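Local structure of D-methionine-binding lipoprotein MetQ (4YAH) at residues A75-D80 and R99-V104; D80-A85 and E235-A240. The protein binds methionine as the substrate-binding lipoprotein of an ATP-driven D-methionine permease. One frame throughout, in Å; residues are numbered along the deposited sequence.

After two strands and a helix, the chain enters helix 71-78, whose last turn supplies one side of contact 1. Strand 83-88 and helix 89-99 follow, and the return at residues 99-104 closes this short loop. Contact 2 starts where the first side of contact 1 ends, sharing Asp80, but is completed only at residues 235-240, after the chain has built the other, five-stranded sheet and come back. The two contacts therefore cross along the sequence. Both reach the six-stranded sheet, on the same side of the chain's centre, and they meet directly: Lys102 O and Glu235 N lie 2.9 Å apart, a probable hydrogen bond that joins the second segment of each contact.

Contact 1 of 2, residues A75-D80 and R99-V104; sequences ALSKGD and RGYKLV
Ser77 OG is 2.8 Å from a water, Lys102 N donates to the same water over 3.0 Å, and this single molecule bridges the end of helix 71-78 to the loop before strand 103-111. The setting is one lobe of a periplasmic binding protein fold, in which helix 71-78 connects strands 60-66 and 83-88 in a beta-alpha-beta crossover. The helix stops in a Schellman motif: Gly79 takes a positive phi while Asp80 N reaches back to Ala75 O and Gly79 N to Leu76 O. Leu76 O also accepts from Arg234 NH1, so the helix end is tied to strand 229-234 as well.

With OG anti to the backbone N (chi1 179°), Ser77 extends toward the neighbouring loop, and its OG comes obliquely to Tyr101 CD1 at 3.4 Å. The serine CB lies almost as close to that ring atom. Arg99 CB covers one face of the tyrosine ring, toward the rim, and the arginine then curls round until its guanidinium lies flat against Tyr101 OH, which sits 3.0 Å above the plane. No hydrogen bond is made there; Arg99 NH1 instead pairs with Glu74 in a salt bridge. An alanine in place of Tyr101 would take away the ring and hydroxyl, which is likely to open a gap beside Ser77 CB and let the arginine side chain turn more freely, with the Glu74 salt bridge still to hold it.

Beyond the serine and the tyrosine the contact becomes wholly apolar. Leu103 faces Leu76 tip to tip, with Val232 touching both leucines and Leu92 and Leu96 of helix 89-99 packing on Leu103. At the meeting point Leu76 CD2 lies against both methyls of Leu103, 3.8 Å from CD2 and 4.1 Å from CD1.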
# COMPACT_ATOMS: atom_id res chain seq x y z
N ALA A 75 8.33 -13.21 7.08
CA ALA A 75 8.64 -14.34 6.22
C ALA A 75 9.97 -14.11 5.50
O ALA A 75 10.79 -15.00 5.39
CB ALA A 75 7.52 -14.54 5.22
N LEU A 76 10.15 -12.89 5.02
CA LEU A 76 11.38 -12.53 4.33
C LEU A 76 12.58 -12.60 5.26
O LEU A 76 13.60 -13.18 4.92
CB LEU A 76 11.25 -11.13 3.74
CG LEU A 76 12.48 -10.56 3.05
CD1 LEU A 76 12.95 -11.48 1.93
CD2 LEU A 76 12.20 -9.17 2.52
N SER A 77 12.45 -12.00 6.44
CA SER A 77 13.53 -11.95 7.42
C SER A 77 13.97 -13.36 7.83
O SER A 77 15.16 -13.63 7.98
CB SER A 77 13.09 -11.17 8.65
OG SER A 77 14.12 -11.15 9.61
N LYS A 78 12.99 -14.24 7.99
CA LYS A 78 13.25 -15.61 8.43
C LYS A 78 13.77 -16.50 7.31
O LYS A 78 14.17 -17.65 7.56
CB LYS A 78 11.99 -16.21 9.01
CG LYS A 78 11.75 -15.82 10.46
CD LYS A 78 10.26 -15.81 10.82
CE LYS A 78 9.53 -17.06 10.36
NZ LYS A 78 8.09 -17.01 10.76
N GLY A 79 13.73 -16.00 6.08
CA GLY A 79 14.20 -16.75 4.93
C GLY A 79 13.15 -17.65 4.30
O GLY A 79 13.49 -18.47 3.45
N ASP A 80 11.89 -17.50 4.70
CA ASP A 80 10.79 -18.30 4.15
C ASP A 80 10.45 -17.89 2.73
O ASP A 80 9.88 -18.67 1.97
CB ASP A 80 9.54 -18.17 5.02
CG ASP A 80 9.69 -18.86 6.37
OD1 ASP A 80 10.54 -19.76 6.49
OD2 ASP A 80 8.96 -18.50 7.31
N ARG A 99 11.15 -3.49 14.17
CA ARG A 99 11.36 -4.95 14.20
C ARG A 99 12.82 -5.34 14.07
O ARG A 99 13.18 -6.47 14.36
CB ARG A 99 10.56 -5.63 13.08
CG ARG A 99 9.06 -5.37 13.11
CD ARG A 99 8.39 -5.93 14.36
NE ARG A 99 8.63 -7.37 14.54
CZ ARG A 99 7.89 -8.34 14.01
NH1 ARG A 99 6.84 -8.06 13.25
NH2 ARG A 99 8.19 -9.61 14.24
N GLY A 100 13.66 -4.42 13.62
CA GLY A 100 15.09 -4.65 13.61
C GLY A 100 15.56 -5.51 12.46
O GLY A 100 16.68 -6.04 12.49
N TYR A 101 14.72 -5.65 11.43
CA TYR A 101 15.08 -6.41 10.23
C TYR A 101 16.23 -5.75 9.46
O TYR A 101 16.44 -4.55 9.57
CB TYR A 101 13.90 -6.52 9.26
CG TYR A 101 12.63 -7.07 9.80
CD1 TYR A 101 12.61 -8.22 10.57
CD2 TYR A 101 11.41 -6.46 9.49
CE1 TYR A 101 11.41 -8.75 11.04
CE2 TYR A 101 10.21 -6.97 9.95
CZ TYR A 101 10.23 -8.12 10.72
OH TYR A 101 9.05 -8.64 11.19
N LYS A 102 16.94 -6.56 8.67
CA LYS A 102 17.94 -6.03 7.75
C LYS A 102 17.47 -6.25 6.31
O LYS A 102 17.89 -7.17 5.62
CB LYS A 102 19.31 -6.69 8.00
CG LYS A 102 19.88 -6.39 9.39
CD LYS A 102 20.03 -4.89 9.63
CE LYS A 102 20.73 -4.59 10.95
NZ LYS A 102 22.13 -5.08 10.97
N LEU A 103 16.55 -5.39 5.89
CA LEU A 103 15.94 -5.48 4.58
C LEU A 103 16.29 -4.26 3.78
O LEU A 103 16.52 -3.19 4.35
CB LEU A 103 14.42 -5.58 4.67
CG LEU A 103 13.86 -6.57 5.67
CD1 LEU A 103 12.34 -6.54 5.65
CD2 LEU A 103 14.35 -7.98 5.39
N VAL A 104 16.26 -4.42 2.47
CA VAL A 104 16.58 -3.34 1.56
C VAL A 104 15.73 -3.39 0.30
O VAL A 104 15.29 -4.46 -0.15
CB VAL A 104 18.07 -3.36 1.15
CG1 VAL A 104 18.97 -3.17 2.37
CG2 VAL A 104 18.42 -4.64 0.44
O HOH W 1 16.25 -9.47 8.74

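Contact 2 of 2, residues D80-A85 and E235-A240; sequences DIDANA and EDNKDA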
# COMPACT_ATOMS: atom_id res chain seq x y z
N ASP A 80 11.89 -17.50 4.70
CA ASP A 80 10.79 -18.30 4.15
C ASP A 80 10.45 -17.89 2.73
O ASP A 80 9.88 -18.67 1.97
CB ASP A 80 9.54 -18.17 5.02
CG ASP A 80 9.69 -18.86 6.37
OD1 ASP A 80 10.54 -19.76 6.49
OD2 ASP A 80 8.96 -18.50 7.31
N ILE A 81 10.77 -16.64 2.39
CA ILE A 81 10.66 -16.15 1.02
C ILE A 81 11.92 -15.35 0.70
O ILE A 81 12.65 -14.94 1.60
CB ILE A 81 9.39 -15.30 0.81
CG1 ILE A 81 9.37 -14.12 1.79
CG2 ILE A 81 8.14 -16.16 0.99
CD1 ILE A 81 8.17 -13.18 1.61
N ASP A 82 12.18 -15.14 -0.58
CA ASP A 82 13.37 -14.45 -1.06
C ASP A 82 13.22 -12.93 -1.17
O ASP A 82 14.19 -12.18 -1.05
CB ASP A 82 13.76 -14.99 -2.43
CG ASP A 82 14.14 -16.48 -2.40
OD1 ASP A 82 13.31 -17.33 -2.81
OD2 ASP A 82 15.27 -16.80 -1.98
N ALA A 83 11.99 -12.51 -1.44
CA ALA A 83 11.69 -11.10 -1.68
C ALA A 83 10.24 -10.89 -1.37
O ALA A 83 9.47 -11.85 -1.30
CB ALA A 83 11.97 -10.72 -3.12
N ASN A 84 9.83 -9.63 -1.18
CA ASN A 84 8.41 -9.35 -1.24
C ASN A 84 8.17 -8.06 -1.99
O ASN A 84 9.10 -7.30 -2.29
CB ASN A 84 7.77 -9.32 0.16
CG ASN A 84 8.40 -8.32 1.11
OD1 ASN A 84 8.66 -7.16 0.75
ND2 ASN A 84 8.58 -8.76 2.36
N ALA A 85 6.91 -7.84 -2.34
CA ALA A 85 6.55 -6.73 -3.18
C ALA A 85 5.23 -6.16 -2.73
O ALA A 85 4.18 -6.51 -3.29
CB ALA A 85 6.50 -7.16 -4.64
N GLU A 235 19.32 -7.90 3.20
CA GLU A 235 20.64 -7.39 2.85
C GLU A 235 21.46 -8.50 2.19
O GLU A 235 22.17 -8.25 1.21
CB GLU A 235 21.33 -6.84 4.09
CG GLU A 235 22.80 -6.46 3.90
CD GLU A 235 23.00 -5.28 2.96
OE1 GLU A 235 22.09 -4.43 2.86
OE2 GLU A 235 24.08 -5.20 2.33
N ASP A 236 21.36 -9.71 2.72
CA ASP A 236 22.25 -10.78 2.27
C ASP A 236 21.95 -11.27 0.85
O ASP A 236 22.84 -11.84 0.22
CB ASP A 236 22.24 -11.98 3.24
CG ASP A 236 20.86 -12.63 3.39
OD1 ASP A 236 20.44 -13.39 2.49
OD2 ASP A 236 20.22 -12.42 4.43
N ASN A 237 20.74 -11.08 0.32
CA ASN A 237 20.44 -11.58 -1.02
C ASN A 237 20.02 -10.49 -2.00
O ASN A 237 19.50 -10.78 -3.08
CB ASN A 237 19.39 -12.69 -0.95
CG ASN A 237 18.02 -12.18 -0.61
OD1 ASN A 237 17.86 -11.29 0.24
ND2 ASN A 237 17.01 -12.73 -1.26
N LYS A 238 20.31 -9.23 -1.67
CA LYS A 238 19.90 -8.11 -2.50
C LYS A 238 20.47 -8.14 -3.91
O LYS A 238 19.87 -7.58 -4.83
CB LYS A 238 20.30 -6.79 -1.82
CG LYS A 238 21.80 -6.53 -1.83
CD LYS A 238 22.17 -5.28 -1.07
CE LYS A 238 23.67 -5.03 -1.19
NZ LYS A 238 24.11 -3.91 -0.33
N ASP A 239 21.63 -8.78 -4.07
CA ASP A 239 22.32 -8.85 -5.36
C ASP A 239 22.19 -10.21 -6.04
O ASP A 239 22.85 -10.45 -7.05
CB ASP A 239 23.80 -8.53 -5.17
CG ASP A 239 24.02 -7.08 -4.79
OD1 ASP A 239 23.37 -6.22 -5.42
OD2 ASP A 239 24.81 -6.81 -3.87
N ALA A 240 21.33 -11.07 -5.52
CA ALA A 240 21.11 -12.38 -6.12
C ALA A 240 20.63 -12.22 -7.55
O ALA A 240 19.81 -11.36 -7.85
CB ALA A 240 20.12 -13.18 -5.32
O HOH W 2 17.51 -15.22 -3.05
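The carboxamide of Asn237 meets Asp82 edge-on: its ND2 donates to Asp82 O over 2.9 Å, and that oxygen lies exactly in the amide plane. The carbonyl is met in its own plane too, on a lone pair, with a C=O...N angle of 130° and a nearly straight N-H...O angle of 166°. The other N-H of the amide points to a water 3.1 Å from Asn237 ND2, and this water donates to Asp82 OD2 at 2.9 Å. The direct bond and the water bridge leave ND2 in diverging directions and both end on Asp82. Asn237 holds its CG between the backbone N and the carbonyl carbon (chi1 71°), which turns the amide toward Asp82, and its OD1 makes a weak hydrogen bond back to Arg234 N.

The arrangement lies just past the antiparallel pairing of strands 83-88 and 229-234, where Asn84 and Val232 are joined by backbone bonds; a side chain carries the link on past the strand ends, one residue before strand 83-88 and three after strand 229-234. Asn237 also opens a type I turn, closed by Ala240 N to Asn237 O, and Ala240 is the N-cap of helix 241-250. Lys238, the turn's second residue, forms a salt bridge back to Glu235 (NZ to OE2, 3.0 Å), syn but tilted out of the carboxylate plane.

Asp82 OD1 accepts from Lys34 N in strand 32-38. Chemically, the neutral amide spends both of its N-H groups on this partly exposed junction, while the aspartate carboxylate divides its acceptors between a neighbouring strand and the shared water.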